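Local structure of Lin1840 protein (Listeria innocua serovar 6a, 4ZOC) at residues A[266-272]-A[298-304]; A[289-294]-A[306-311]; A[403-407]-A[527-532]; A[424-429]-A[534-540]. The protein probably hydrolyses terminal, non-reducing beta-D-glucosyl residues to release beta-D-glucose, as a glycoside hydrolase family 3 beta-glucosidase with a role in beta-1,2-glucan metabolism. The protein carries 2 engineered substitutions. All coordinates share one frame; numbering follows the deposited sequence.

Contact 1. Residues A[266-272]-A[298-304]; sequences VLISAWG and VDLEMMT. Engineered in segment 266-272: Ala270 (natural residue Asp). With BGC (beta-D-glucopyranose), chain G.
Residues 266-272 and 298-304 run side by side with a single beta bridge, Ile268 to Leu300, and backbone bonds link them from Ser269 N to Leu300 O (3.0 Å) and from Gly272 N to Met302 O. Between these two, Ser269 stands in for the main chain: its OG, held between its own backbone N and carbonyl carbon (chi1 80°), accepts a nearly straight bond from Met302 N at 2.9 Å and donates to Ala270 O. A water joins Ser269 OG to Thr304 OG1. At the other end Asp299 OD2 takes Leu267 N from above the carboxylate plane, while salt bridges to Arg331 and Arg258 hold the buried acid. Apolar ends meet between the strands, Ile268 CD1 lying 3.5 Å from Met302 CE. Trp271 is layered: Met303 CB lies over one face of its six-membered ring, 3.9 Å from the centroid, and C1 of the bound glucose over the opposite face, 3.7 Å above the plane. The Met302 sulfur makes an oblique Met-aromatic contact with the same indole. Gly272 has positive phi, which suits glycine. Ala270, engineered in place of Asp, points away from 298-304. Strands 266-268 and 301-302, seventh and eighth of the parallel sheet, thus close the TIM barrel, and Trp271 beyond the seventh strand gives the glucose pocket the aromatic platform characteristic of carbohydrate-binding sites.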
loop_
_atom_site.group_PDB
_atom_site.type_symbol
_atom_site.label_atom_id
_atom_site.label_comp_id
_atom_site.label_asym_id
_atom_site.label_seq_id
_atom_site.Cartn_x
_atom_site.Cartn_y
_atom_site.Cartn_z
ATOM N N VAL A 266 -26.583 12.853 -14.462
ATOM C CA VAL A 266 -25.484 13.746 -14.718
ATOM C C VAL A 266 -24.232 13.125 -14.058
ATOM O O VAL A 266 -24.254 12.819 -12.885
ATOM C CB VAL A 266 -25.781 15.165 -14.223
ATOM C CG1 VAL A 266 -24.526 16.062 -14.246
ATOM C CG2 VAL A 266 -26.937 15.775 -15.068
ATOM N N LEU A 267 -23.169 12.960 -14.853
ATOM C CA LEU A 267 -21.826 12.673 -14.318
ATOM C C LEU A 267 -21.081 14.026 -14.314
ATOM O O LEU A 267 -20.874 14.674 -15.401
ATOM C CB LEU A 267 -21.146 11.571 -15.156
ATOM C CG LEU A 267 -19.721 11.176 -14.738
ATOM C CD1 LEU A 267 -19.705 10.602 -13.311
ATOM C CD2 LEU A 267 -19.110 10.245 -15.716
ATOM N N ILE A 268 -20.751 14.532 -13.122
ATOM C CA ILE A 268 -20.029 15.807 -12.939
ATOM C C ILE A 268 -18.592 15.500 -12.554
ATOM O O ILE A 268 -18.309 14.524 -11.828
ATOM C CB ILE A 268 -20.757 16.696 -11.815
ATOM C CG1 ILE A 268 -20.094 18.093 -11.713
ATOM C CG2 ILE A 268 -20.785 15.975 -10.462
ATOM C CD1 ILE A 268 -20.733 19.028 -10.622
ATOM N N SER A 269 -17.672 16.279 -13.072
ATOM C CA SER A 269 -16.294 16.181 -12.669
ATOM C C SER A 269 -16.085 16.641 -11.277
ATOM O O SER A 269 -16.743 17.567 -10.811
ATOM C CB SER A 269 -15.366 16.969 -13.620
ATOM O OG SER A 269 -15.332 18.388 -13.371
ATOM N N ALA A 270 -15.115 16.028 -10.583
ATOM C CA ALA A 270 -14.529 16.675 -9.434
ATOM C C ALA A 270 -13.890 18.014 -9.888
ATOM O O ALA A 270 -13.684 18.249 -11.132
ATOM C CB ALA A 270 -13.542 15.751 -8.742
ATOM N N TRP A 271 -13.528 18.900 -8.930
ATOM C CA TRP A 271 -13.058 20.223 -9.267
ATOM C C TRP A 271 -11.795 20.199 -10.120
ATOM O O TRP A 271 -10.780 19.706 -9.706
ATOM C CB TRP A 271 -12.820 21.060 -8.047
ATOM C CG TRP A 271 -12.419 22.515 -8.284
ATOM C CD1 TRP A 271 -11.271 22.962 -8.854
ATOM C CD2 TRP A 271 -13.151 23.681 -7.905
ATOM N NE1 TRP A 271 -11.217 24.318 -8.839
ATOM C CE2 TRP A 271 -12.358 24.792 -8.245
ATOM C CE3 TRP A 271 -14.319 23.891 -7.191
ATOM C CZ2 TRP A 271 -12.756 26.110 -7.982
ATOM C CZ3 TRP A 271 -14.740 25.192 -6.974
ATOM C CH2 TRP A 271 -13.943 26.280 -7.325
ATOM N N GLY A 272 -11.912 20.776 -11.331
ATOM C CA GLY A 272 -10.850 20.840 -12.269
ATOM C C GLY A 272 -10.372 19.493 -12.835
ATOM O O GLY A 272 -9.386 19.494 -13.584
ATOM N N VAL A 298 -18.687 12.437 -19.214
ATOM C CA VAL A 298 -18.691 13.496 -18.205
ATOM C C VAL A 298 -19.580 14.596 -18.792
ATOM O O VAL A 298 -19.290 15.105 -19.853
ATOM C CB VAL A 298 -17.270 14.048 -17.910
ATOM C CG1 VAL A 298 -17.371 15.235 -16.980
ATOM C CG2 VAL A 298 -16.389 12.986 -17.270
ATOM N N ASP A 299 -20.642 14.920 -18.080
ATOM C CA ASP A 299 -21.632 15.878 -18.548
ATOM C C ASP A 299 -21.371 17.295 -18.174
ATOM O O ASP A 299 -21.920 18.204 -18.798
ATOM C CB ASP A 299 -22.993 15.488 -18.054
ATOM C CG ASP A 299 -23.369 14.083 -18.497
ATOM O OD1 ASP A 299 -23.057 13.712 -19.670
ATOM O OD2 ASP A 299 -24.050 13.402 -17.714
ATOM N N LEU A 300 -20.608 17.500 -17.098
ATOM C CA LEU A 300 -20.543 18.838 -16.435
ATOM C C LEU A 300 -19.167 19.044 -15.884
ATOM O O LEU A 300 -18.750 18.259 -15.016
ATOM C CB LEU A 300 -21.628 18.886 -15.341
ATOM C CG LEU A 300 -21.828 20.221 -14.614
ATOM C CD1 LEU A 300 -22.011 21.429 -15.565
ATOM C CD2 LEU A 300 -22.928 20.085 -13.542
ATOM N N GLU A 301 -18.474 20.049 -16.406
ATOM C CA GLU A 301 -17.103 20.377 -16.082
ATOM C C GLU A 301 -17.080 21.402 -14.967
ATOM O O GLU A 301 -17.570 22.523 -15.124
ATOM C CB GLU A 301 -16.363 20.901 -17.306
ATOM C CG GLU A 301 -14.906 21.278 -17.016
ATOM C CD GLU A 301 -14.092 21.487 -18.203
ATOM O OE1 GLU A 301 -14.669 21.532 -19.308
ATOM O OE2 GLU A 301 -12.853 21.674 -18.030
ATOM N N MET A 302 -16.551 20.969 -13.814
ATOM C CA MET A 302 -16.586 21.810 -12.652
ATOM C C MET A 302 -15.403 22.807 -12.638
ATOM O O MET A 302 -14.246 22.445 -12.327
ATOM C CB MET A 302 -16.521 20.932 -11.390
ATOM C CG MET A 302 -16.560 21.753 -10.113
ATOM S SD MET A 302 -16.476 20.828 -8.553
ATOM C CE MET A 302 -17.992 19.863 -8.587
ATOM N N MET A 303 -15.677 24.075 -13.016
ATOM C CA MET A 303 -14.691 25.209 -12.824
ATOM C C MET A 303 -13.397 25.195 -13.609
ATOM O O MET A 303 -12.441 25.869 -13.313
ATOM C CB MET A 303 -14.457 25.422 -11.354
ATOM C CG MET A 303 -15.541 26.316 -10.748
ATOM S SD MET A 303 -15.555 28.012 -11.462
ATOM C CE MET A 303 -14.087 28.707 -10.702
ATOM N N THR A 304 -13.431 24.484 -14.725
ATOM C CA THR A 304 -12.390 24.563 -15.778
ATOM C C THR A 304 -13.085 24.729 -17.133
ATOM O O THR A 304 -14.316 24.593 -17.225
ATOM C CB THR A 304 -11.357 23.375 -15.720
ATOM O OG1 THR A 304 -12.055 22.101 -15.678
ATOM C CG2 THR A 304 -10.506 23.546 -14.519
HETATM C C2 BGC G . -10.029 24.503 -4.612
HETATM C C3 BGC G . -9.846 23.088 -5.259
HETATM C C4 BGC G . -10.569 21.949 -4.452
HETATM C C5 BGC G . -12.019 22.431 -4.223
HETATM C C6 BGC G . -12.753 21.375 -3.459
HETATM C C1 BGC G . -11.489 24.759 -4.499
HETATM O O1 BGC G . -11.732 26.091 -3.985
HETATM O O2 BGC G . -9.421 25.525 -5.395
HETATM O O3 BGC G . -8.437 22.812 -5.409
HETATM O O4 BGC G . -10.471 20.620 -5.090
HETATM O O5 BGC G . -12.064 23.778 -3.647
HETATM O O6 BGC G . -12.171 21.305 -2.161
HETATM O O HOH W 1 -12.925 19.791 -14.451
#

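Contact 2. Residues A[289-294]-A[306-311]; sequences AAQFSM and CYIHEL
Tyr307, Ala290 and Met294 bury the most surface where helices 286-295 and 306-316 pack, the axes of their short segments 9.1 Å apart at closest approach and crossing at -107°. Ala290 is the knob of a knob-into-hole fit, its methyl set among Cys306, Tyr307, Glu310 and Leu311; CB lies 3.7 Å from Cys306 O and 3.9 Å from Glu310 CB. So small a side chain suits the place because the backbones come close here, Ala290 CA and Cys306 CA being 5.3 Å apart. With CG anti to the carbonyl carbon (chi1 -75°), Tyr307 sends its ring across to the first helix. The ring edge meets Ala290, CE1 coming 3.4 Å from Ala290 O near the ring plane, and the hydroxyl passes Ser293 and Met294 to hydrogen-bond Val298 O in the following loop, which satisfies the buried phenol. Met294 was modelled in two conformers; in the one described, and to that extent uncertainly, its bent chain lays CE over the ring face, 4.3 Å from the Tyr307 centroid in a CH-pi contact, with SD farther above as a Met-aromatic contact and also near Leu311 CD2. Ser293 turns its OG back to Ala289 O, so its polar end is spent within its own helix. Helix 322-338 packs on Met294 from outside the pair. These two helices flank the short strand 301-302 in sequence and belong to the outer helical layer that surrounds a TIM barrel.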
loop_
_atom_site.group_PDB
_atom_site.type_symbol
_atom_site.label_atom_id
_atom_site.label_comp_id
_atom_site.label_asym_id
_atom_site.label_seq_id
_atom_site.Cartn_x
_atom_site.Cartn_y
_atom_site.Cartn_z
ATOM N N ALA A 289 -8.214 16.792 -23.482
ATOM C CA ALA A 289 -8.923 16.659 -22.205
ATOM C C ALA A 289 -10.440 16.708 -22.408
ATOM O O ALA A 289 -11.194 15.836 -21.942
ATOM C CB ALA A 289 -8.491 17.743 -21.236
ATOM N N ALA A 290 -10.882 17.691 -23.206
ATOM C CA ALA A 290 -12.296 17.810 -23.596
ATOM C C ALA A 290 -12.779 16.606 -24.369
ATOM O O ALA A 290 -13.824 16.021 -24.101
ATOM C CB ALA A 290 -12.470 19.106 -24.433
ATOM N N GLN A 291 -12.033 16.221 -25.379
ATOM C CA GLN A 291 -12.481 15.088 -26.181
ATOM C C GLN A 291 -12.629 13.824 -25.346
ATOM O O GLN A 291 -13.616 13.149 -25.410
ATOM C CB GLN A 291 -11.496 14.820 -27.321
ATOM C CG GLN A 291 -11.926 13.711 -28.244
ATOM C CD GLN A 291 -10.861 13.357 -29.280
ATOM O OE1 GLN A 291 -9.996 14.159 -29.656
ATOM N NE2 GLN A 291 -10.956 12.148 -29.776
ATOM N N PHE A 292 -11.585 13.482 -24.591
ATOM C CA PHE A 292 -11.575 12.182 -23.879
ATOM C C PHE A 292 -12.601 12.197 -22.728
ATOM O O PHE A 292 -13.268 11.238 -22.496
ATOM C CB PHE A 292 -10.158 11.862 -23.369
ATOM C CG PHE A 292 -9.090 11.872 -24.437
ATOM C CD1 PHE A 292 -9.404 11.581 -25.766
ATOM C CD2 PHE A 292 -7.775 12.093 -24.100
ATOM C CE1 PHE A 292 -8.388 11.575 -26.721
ATOM C CE2 PHE A 292 -6.755 12.052 -25.061
ATOM C CZ PHE A 292 -7.093 11.803 -26.355
ATOM N N SER A 293 -12.789 13.352 -22.089
ATOM C CA SER A 293 -13.804 13.469 -21.039
ATOM C C SER A 293 -15.194 13.333 -21.585
ATOM O O SER A 293 -15.984 12.667 -21.001
ATOM C CB SER A 293 -13.618 14.756 -20.199
ATOM O OG SER A 293 -12.344 14.690 -19.546
ATOM N N MET A 294 -15.493 13.954 -22.730
ATOM C CA MET A 294 -16.835 13.765 -23.286
ATOM C C MET A 294 -17.056 12.328 -23.813
ATOM O O MET A 294 -18.140 11.763 -23.669
ATOM C CB MET A 294 -17.185 14.806 -24.360
ATOM C CG MET A 294 -18.653 14.725 -24.725
ATOM S SD MET A 294 -19.414 16.303 -25.093
ATOM C CE MET A 294 -19.919 16.783 -23.455
ATOM N N CYS A 306 -12.052 23.425 -20.440
ATOM C CA CYS A 306 -11.796 22.627 -21.562
ATOM C C CYS A 306 -13.011 22.518 -22.483
ATOM O O CYS A 306 -12.886 22.741 -23.689
ATOM C CB CYS A 306 -11.337 21.182 -21.173
ATOM S SG CYS A 306 -9.904 21.214 -20.096
ATOM N N TYR A 307 -14.174 22.144 -21.937
ATOM C CA TYR A 307 -15.375 22.060 -22.750
ATOM C C TYR A 307 -15.694 23.357 -23.431
ATOM O O TYR A 307 -15.855 23.413 -24.689
ATOM C CB TYR A 307 -16.599 21.576 -21.970
ATOM C CG TYR A 307 -16.635 20.052 -21.641
ATOM C CD1 TYR A 307 -15.700 19.135 -22.173
ATOM C CD2 TYR A 307 -17.603 19.553 -20.776
ATOM C CE1 TYR A 307 -15.791 17.798 -21.900
ATOM C CE2 TYR A 307 -17.707 18.207 -20.514
ATOM C CZ TYR A 307 -16.755 17.321 -21.043
ATOM O OH TYR A 307 -16.861 15.991 -20.836
ATOM N N ILE A 308 -15.793 24.399 -22.611
ATOM C CA ILE A 308 -16.236 25.702 -23.120
ATOM C C ILE A 308 -15.371 26.212 -24.297
ATOM O O ILE A 308 -15.896 26.691 -25.306
ATOM C CB ILE A 308 -16.456 26.653 -21.931
ATOM C CG1 ILE A 308 -17.426 27.770 -22.321
ATOM C CG2 ILE A 308 -15.181 27.234 -21.386
ATOM C CD1 ILE A 308 -18.876 27.402 -22.135
ATOM N N HIS A 309 -14.053 26.061 -24.191
ATOM C CA HIS A 309 -13.143 26.572 -25.212
ATOM C C HIS A 309 -12.859 25.594 -26.366
ATOM O O HIS A 309 -12.531 26.047 -27.475
ATOM C CB HIS A 309 -11.851 27.086 -24.569
ATOM C CG HIS A 309 -12.047 28.292 -23.705
ATOM N ND1 HIS A 309 -12.957 29.282 -23.999
ATOM C CD2 HIS A 309 -11.468 28.654 -22.532
ATOM C CE1 HIS A 309 -12.951 30.191 -23.031
ATOM N NE2 HIS A 309 -12.047 29.837 -22.136
ATOM N N GLU A 310 -13.053 24.299 -26.170
ATOM C CA GLU A 310 -12.637 23.280 -27.196
ATOM C C GLU A 310 -13.715 22.426 -27.900
ATOM O O GLU A 310 -13.458 21.857 -29.013
ATOM C CB GLU A 310 -11.617 22.273 -26.602
ATOM C CG GLU A 310 -10.455 22.948 -25.928
ATOM C CD GLU A 310 -9.455 23.555 -26.873
ATOM O OE1 GLU A 310 -9.531 23.359 -28.117
ATOM O OE2 GLU A 310 -8.523 24.225 -26.356
ATOM N N LEU A 311 -14.901 22.291 -27.305
ATOM C CA LEU A 311 -15.939 21.384 -27.868
ATOM C C LEU A 311 -16.362 21.853 -29.233
ATOM O O LEU A 311 -16.592 21.027 -30.105
ATOM C CB LEU A 311 -17.152 21.263 -26.964
ATOM C CG LEU A 311 -17.005 20.379 -25.712
ATOM C CD1 LEU A 311 -18.341 20.239 -25.040
ATOM C CD2 LEU A 311 -16.523 18.988 -26.060
#

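Contact 3. Residues A[403-407]-A[527-532]; sequences PDILG and FPGTEA
Two irregular loops meet here, joined by one backbone hydrogen bond from Gly529 N to Ile405 O (3.2 Å, 148° at the hydrogen), with Leu406 CA only 3.9 Å from Gly529 CA. Each follows a strand of the six-stranded sheet of the glycoside hydrolase family 3 C-terminal domain: loop 403-407 comes after strand 393-397, and loop 527-532 leads from strand 521-524 to helix 532-541. Glycine suits both close positions. Gly529 and Gly407 have positive phi, and Gly407 CA packs 3.7 Å from Phe527 CB, where a side chain would be tight. Gly529 also begins a type I turn closed by Ala532 N to Gly529 O, leading into the helix, with Glu531 at the N-cap position. Phe527 sets its ring against the first loop, CE1 reaching 3.8 Å from Asp404 O, and also rests on Phe505. The Asp404 carboxylate bonds instead to Asn468, and Thr530 OG1 to Val99, tying the loops to their surroundings. Leu406 begins away from the other loop, yet with CD1 anti to CA (chi2 -179°) the other methyl, CD2, turns back to lie 3.5 Å from Gly529 C. Ile405 packs on the small Ala532: with CG1 between the backbone N and the carbonyl carbon (chi1 41°), CD1 reaches 3.5 Å from Gly529 O, while CB meets Ala532 CB at 3.6 Å.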
loop_
_atom_site.group_PDB
_atom_site.type_symbol
_atom_site.label_atom_id
_atom_site.label_comp_id
_atom_site.label_asym_id
_atom_site.label_seq_id
_atom_site.Cartn_x
_atom_site.Cartn_y
_atom_site.Cartn_z
ATOM N N PRO A 403 -12.981 26.321 19.788
ATOM C CA PRO A 403 -14.250 26.238 19.051
ATOM C C PRO A 403 -14.217 25.334 17.817
ATOM O O PRO A 403 -15.263 25.136 17.161
ATOM C CB PRO A 403 -14.524 27.684 18.606
ATOM C CG PRO A 403 -13.160 28.328 18.623
ATOM C CD PRO A 403 -12.289 27.598 19.597
ATOM N N ASP A 404 -13.036 24.769 17.509
ATOM C CA ASP A 404 -12.852 23.924 16.319
ATOM C C ASP A 404 -13.331 22.481 16.586
ATOM O O ASP A 404 -12.533 21.509 16.694
ATOM C CB ASP A 404 -11.416 23.979 15.868
ATOM C CG ASP A 404 -11.169 23.277 14.529
ATOM O OD1 ASP A 404 -12.122 22.866 13.813
ATOM O OD2 ASP A 404 -9.978 23.106 14.230
ATOM N N ILE A 405 -14.626 22.344 16.674
ATOM C CA ILE A 405 -15.299 21.019 16.927
ATOM C C ILE A 405 -16.370 20.666 15.916
ATOM O O ILE A 405 -17.028 19.642 16.091
ATOM C CB ILE A 405 -15.916 20.877 18.374
ATOM C CG1 ILE A 405 -16.602 22.147 18.832
ATOM C CG2 ILE A 405 -14.784 20.570 19.383
ATOM C CD1 ILE A 405 -17.801 22.541 18.011
ATOM N N LEU A 406 -16.470 21.440 14.816
ATOM C CA LEU A 406 -17.515 21.218 13.797
ATOM C C LEU A 406 -17.055 20.278 12.732
ATOM O O LEU A 406 -17.896 19.725 12.027
ATOM C CB LEU A 406 -17.966 22.505 13.127
ATOM C CG LEU A 406 -18.497 23.630 14.089
ATOM C CD1 LEU A 406 -18.927 24.843 13.287
ATOM C CD2 LEU A 406 -19.592 23.111 14.952
ATOM N N GLY A 407 -15.763 20.034 12.643
ATOM C CA GLY A 407 -15.190 19.124 11.649
ATOM C C GLY A 407 -14.783 19.753 10.388
ATOM O O GLY A 407 -15.215 20.823 10.057
ATOM N N PHE A 527 -15.327 14.512 15.464
ATOM C CA PHE A 527 -15.849 15.889 15.568
ATOM C C PHE A 527 -17.369 15.796 15.536
ATOM O O PHE A 527 -17.958 15.409 14.555
ATOM C CB PHE A 527 -15.303 16.747 14.444
ATOM C CG PHE A 527 -13.833 17.002 14.530
ATOM C CD1 PHE A 527 -13.250 17.570 15.665
ATOM C CD2 PHE A 527 -12.988 16.646 13.456
ATOM C CE1 PHE A 527 -11.911 17.923 15.677
ATOM C CE2 PHE A 527 -11.686 16.964 13.490
ATOM C CZ PHE A 527 -11.127 17.599 14.590
ATOM N N PRO A 528 -18.034 16.114 16.671
ATOM C CA PRO A 528 -19.476 15.838 16.726
ATOM C C PRO A 528 -20.356 16.868 16.039
ATOM O O PRO A 528 -21.558 16.576 15.793
ATOM C CB PRO A 528 -19.806 15.838 18.217
ATOM C CG PRO A 528 -18.501 15.639 18.899
ATOM C CD PRO A 528 -17.443 16.280 17.998
ATOM N N GLY A 529 -19.794 18.052 15.756
ATOM C CA GLY A 529 -20.564 19.164 15.135
ATOM C C GLY A 529 -21.039 20.164 16.162
ATOM O O GLY A 529 -20.439 20.379 17.215
ATOM N N THR A 530 -22.152 20.803 15.811
ATOM C CA THR A 530 -22.685 21.925 16.520
ATOM C C THR A 530 -22.944 21.674 17.978
ATOM O O THR A 530 -22.671 22.554 18.805
ATOM C CB THR A 530 -23.976 22.425 15.783
ATOM O OG1 THR A 530 -23.623 22.868 14.431
ATOM C CG2 THR A 530 -24.638 23.550 16.561
ATOM N N GLU A 531 -23.351 20.451 18.330
ATOM C CA GLU A 531 -23.676 20.188 19.719
ATOM C C GLU A 531 -22.510 19.518 20.464
ATOM O O GLU A 531 -22.752 18.894 21.581
ATOM C CB GLU A 531 -24.960 19.353 19.817
ATOM C CG GLU A 531 -26.193 20.134 19.377
ATOM C CD GLU A 531 -26.620 21.185 20.367
ATOM O OE1 GLU A 531 -26.990 20.830 21.478
ATOM O OE2 GLU A 531 -26.653 22.349 19.975
ATOM N N ALA A 532 -21.289 19.588 19.899
ATOM C CA ALA A 532 -20.098 18.879 20.461
ATOM C C ALA A 532 -19.972 18.848 22.018
ATOM O O ALA A 532 -19.801 17.796 22.630
ATOM C CB ALA A 532 -18.813 19.374 19.822
#

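Contact 4. Residues A[424-429]-A[534-540]; sequences GLREVF and RVTADLL
Glu427 and Arg534 form a salt bridge gripped side-on: Arg534 NE bonds Glu427 OE1 at 2.8 Å and Arg534 NH2 bonds Glu427 OE2 at 3.0 Å. Each oxygen offers its syn lone pair, and the carboxylate and guanidinium planes lie 14° apart, so the two bonds fix both groups' rotation. The arginine stays extended from CG to NE, which carries its charged end to the exposed glutamate; its NH1 holds a second acid, Glu531. Inward, the contact turns apolar about Ala537, whose methyl lies 3.4 Å from Gly424 O. Glycine suits position 424, its CA 4.6 Å from Arg534 CA, since a side chain there would run into the facing backbone; the small Ala537 likewise fits with its CA 5.1 Å from Leu425 CA. Val428 CG2 and Leu425 CD2 each meet Ala537 CB at 3.8 Å, and Leu425 CD2 goes on to Leu540 CD1. Helices 421-426 and 532-541 thus pack against each other beside the C-terminal domain sheet: Leu425 and Phe429 lean on strand 393-397, Leu540 on strand 500-505, and helix 361-374 borders Arg534.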
loop_
_atom_site.group_PDB
_atom_site.type_symbol
_atom_site.label_atom_id
_atom_site.label_comp_id
_atom_site.label_asym_id
_atom_site.label_seq_id
_atom_site.Cartn_x
_atom_site.Cartn_y
_atom_site.Cartn_z
ATOM N N GLY A 424 -20.256 23.128 27.305
ATOM C CA GLY A 424 -21.067 21.915 27.459
ATOM C C GLY A 424 -20.938 21.364 28.890
ATOM O O GLY A 424 -21.950 21.065 29.555
ATOM N N LEU A 425 -19.726 21.305 29.425
ATOM C CA LEU A 425 -19.557 20.715 30.763
ATOM C C LEU A 425 -20.218 21.584 31.851
ATOM O O LEU A 425 -20.811 21.057 32.811
ATOM C CB LEU A 425 -18.040 20.508 31.085
ATOM C CG LEU A 425 -17.264 19.466 30.298
ATOM C CD1 LEU A 425 -15.987 19.124 31.062
ATOM C CD2 LEU A 425 -18.097 18.252 30.056
ATOM N N ARG A 426 -20.156 22.902 31.676
ATOM C CA ARG A 426 -20.660 23.809 32.737
ATOM C C ARG A 426 -22.161 23.842 32.774
ATOM O O ARG A 426 -22.729 24.240 33.793
ATOM C CB ARG A 426 -20.116 25.242 32.521
ATOM C CG ARG A 426 -18.625 25.407 32.818
ATOM C CD ARG A 426 -18.249 26.888 32.870
ATOM N NE ARG A 426 -16.815 27.006 33.064
ATOM C CZ ARG A 426 -16.175 26.869 34.205
ATOM N NH1 ARG A 426 -16.825 26.609 35.321
ATOM N NH2 ARG A 426 -14.865 26.985 34.212
ATOM N N GLU A 427 -22.834 23.399 31.714
ATOM C CA GLU A 427 -24.278 23.168 31.791
ATOM C C GLU A 427 -24.650 22.029 32.708
ATOM O O GLU A 427 -25.784 21.927 33.101
ATOM C CB GLU A 427 -24.858 22.870 30.405
ATOM C CG GLU A 427 -24.763 24.051 29.446
ATOM C CD GLU A 427 -25.370 23.784 28.068
ATOM O OE1 GLU A 427 -25.572 22.609 27.578
ATOM O OE2 GLU A 427 -25.636 24.799 27.425
ATOM N N VAL A 428 -23.717 21.132 32.997
ATOM C CA VAL A 428 -24.050 19.812 33.632
ATOM C C VAL A 428 -23.367 19.701 34.983
ATOM O O VAL A 428 -24.002 19.336 35.979
ATOM C CB VAL A 428 -23.639 18.663 32.697
ATOM C CG1 VAL A 428 -23.773 17.334 33.367
ATOM C CG2 VAL A 428 -24.471 18.724 31.414
ATOM N N PHE A 429 -22.097 20.075 35.017
ATOM C CA PHE A 429 -21.208 19.976 36.210
ATOM C C PHE A 429 -21.009 21.349 36.915
ATOM O O PHE A 429 -20.556 22.299 36.352
ATOM C CB PHE A 429 -19.840 19.376 35.764
ATOM C CG PHE A 429 -19.945 18.001 35.170
ATOM C CD1 PHE A 429 -19.993 16.884 35.974
ATOM C CD2 PHE A 429 -19.942 17.826 33.816
ATOM C CE1 PHE A 429 -20.129 15.582 35.431
ATOM C CE2 PHE A 429 -20.113 16.573 33.254
ATOM C CZ PHE A 429 -20.168 15.446 34.053
ATOM N N ARG A 534 -22.175 19.405 24.345
ATOM C CA ARG A 534 -23.337 18.818 25.018
ATOM C C ARG A 534 -23.266 17.323 24.831
ATOM O O ARG A 534 -23.496 16.579 25.757
ATOM C CB ARG A 534 -24.623 19.302 24.485
ATOM C CG ARG A 534 -24.746 20.786 24.676
ATOM C CD ARG A 534 -26.138 21.304 24.380
ATOM N NE ARG A 534 -26.238 22.709 24.813
ATOM C CZ ARG A 534 -26.670 23.740 24.065
ATOM N NH1 ARG A 534 -26.974 23.644 22.782
ATOM N NH2 ARG A 534 -26.739 24.930 24.600
ATOM N N VAL A 535 -22.858 16.877 23.635
ATOM C CA VAL A 535 -22.602 15.461 23.415
ATOM C C VAL A 535 -21.581 14.914 24.456
ATOM O O VAL A 535 -21.761 13.849 25.054
ATOM C CB VAL A 535 -22.083 15.210 21.964
ATOM C CG1 VAL A 535 -21.558 13.826 21.739
ATOM C CG2 VAL A 535 -23.140 15.517 20.919
ATOM N N THR A 536 -20.474 15.620 24.570
ATOM C CA THR A 536 -19.404 15.282 25.471
ATOM C C THR A 536 -19.943 15.235 26.932
ATOM O O THR A 536 -19.723 14.241 27.664
ATOM C CB THR A 536 -18.260 16.233 25.336
ATOM O OG1 THR A 536 -17.789 16.271 23.953
ATOM C CG2 THR A 536 -17.162 15.804 26.190
ATOM N N ALA A 537 -20.607 16.302 27.350
ATOM C CA ALA A 537 -21.128 16.360 28.745
ATOM C C ALA A 537 -22.134 15.239 29.036
ATOM O O ALA A 537 -22.071 14.577 30.112
ATOM C CB ALA A 537 -21.746 17.727 28.993
ATOM N N ASP A 538 -23.046 14.990 28.105
ATOM C CA ASP A 538 -24.037 13.929 28.276
ATOM C C ASP A 538 -23.419 12.525 28.356
ATOM O O ASP A 538 -23.826 11.742 29.203
ATOM C CB ASP A 538 -25.061 13.947 27.190
ATOM C CG ASP A 538 -26.002 15.160 27.283
ATOM O OD1 ASP A 538 -25.972 15.942 28.269
ATOM O OD2 ASP A 538 -26.745 15.345 26.333
ATOM N N LEU A 539 -22.391 12.251 27.544
ATOM C CA LEU A 539 -21.794 10.967 27.613
ATOM C C LEU A 539 -20.994 10.828 28.907
ATOM O O LEU A 539 -21.024 9.768 29.520
ATOM C CB LEU A 539 -20.893 10.731 26.426
ATOM C CG LEU A 539 -21.716 10.549 25.146
ATOM C CD1 LEU A 539 -20.768 10.716 23.985
ATOM C CD2 LEU A 539 -22.362 9.210 25.026
ATOM N N LEU A 540 -20.258 11.852 29.294
ATOM C CA LEU A 540 -19.438 11.803 30.535
ATOM C C LEU A 540 -20.282 11.624 31.794
ATOM O O LEU A 540 -19.832 11.020 32.745
ATOM C CB LEU A 540 -18.598 13.085 30.701
ATOM C CG LEU A 540 -17.494 13.240 29.665
ATOM C CD1 LEU A 540 -16.787 14.573 29.885
ATOM C CD2 LEU A 540 -16.517 12.075 29.766
#

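Along the chain from the N terminus, strand 266-268 comes first and contact 1 closes a loop of 25 residues that brings it against 298-304. Contact 2 crosses it, because 289-294 lies inside that loop and 306-311 beyond it; the two touch where the start of helix 306-316 meets strand 301-302, Tyr307 N bonding Glu301. Together they join the closing strands of the barrel to its outer helices. Contacts 3 and 4 come after both of these, within the C-terminal domain, and cross each other: both close loops of over a hundred residues, and their centres are 14 Å apart. Contact 4 lies about 44 Å, centre to centre, from contact 1, across the chain's centre.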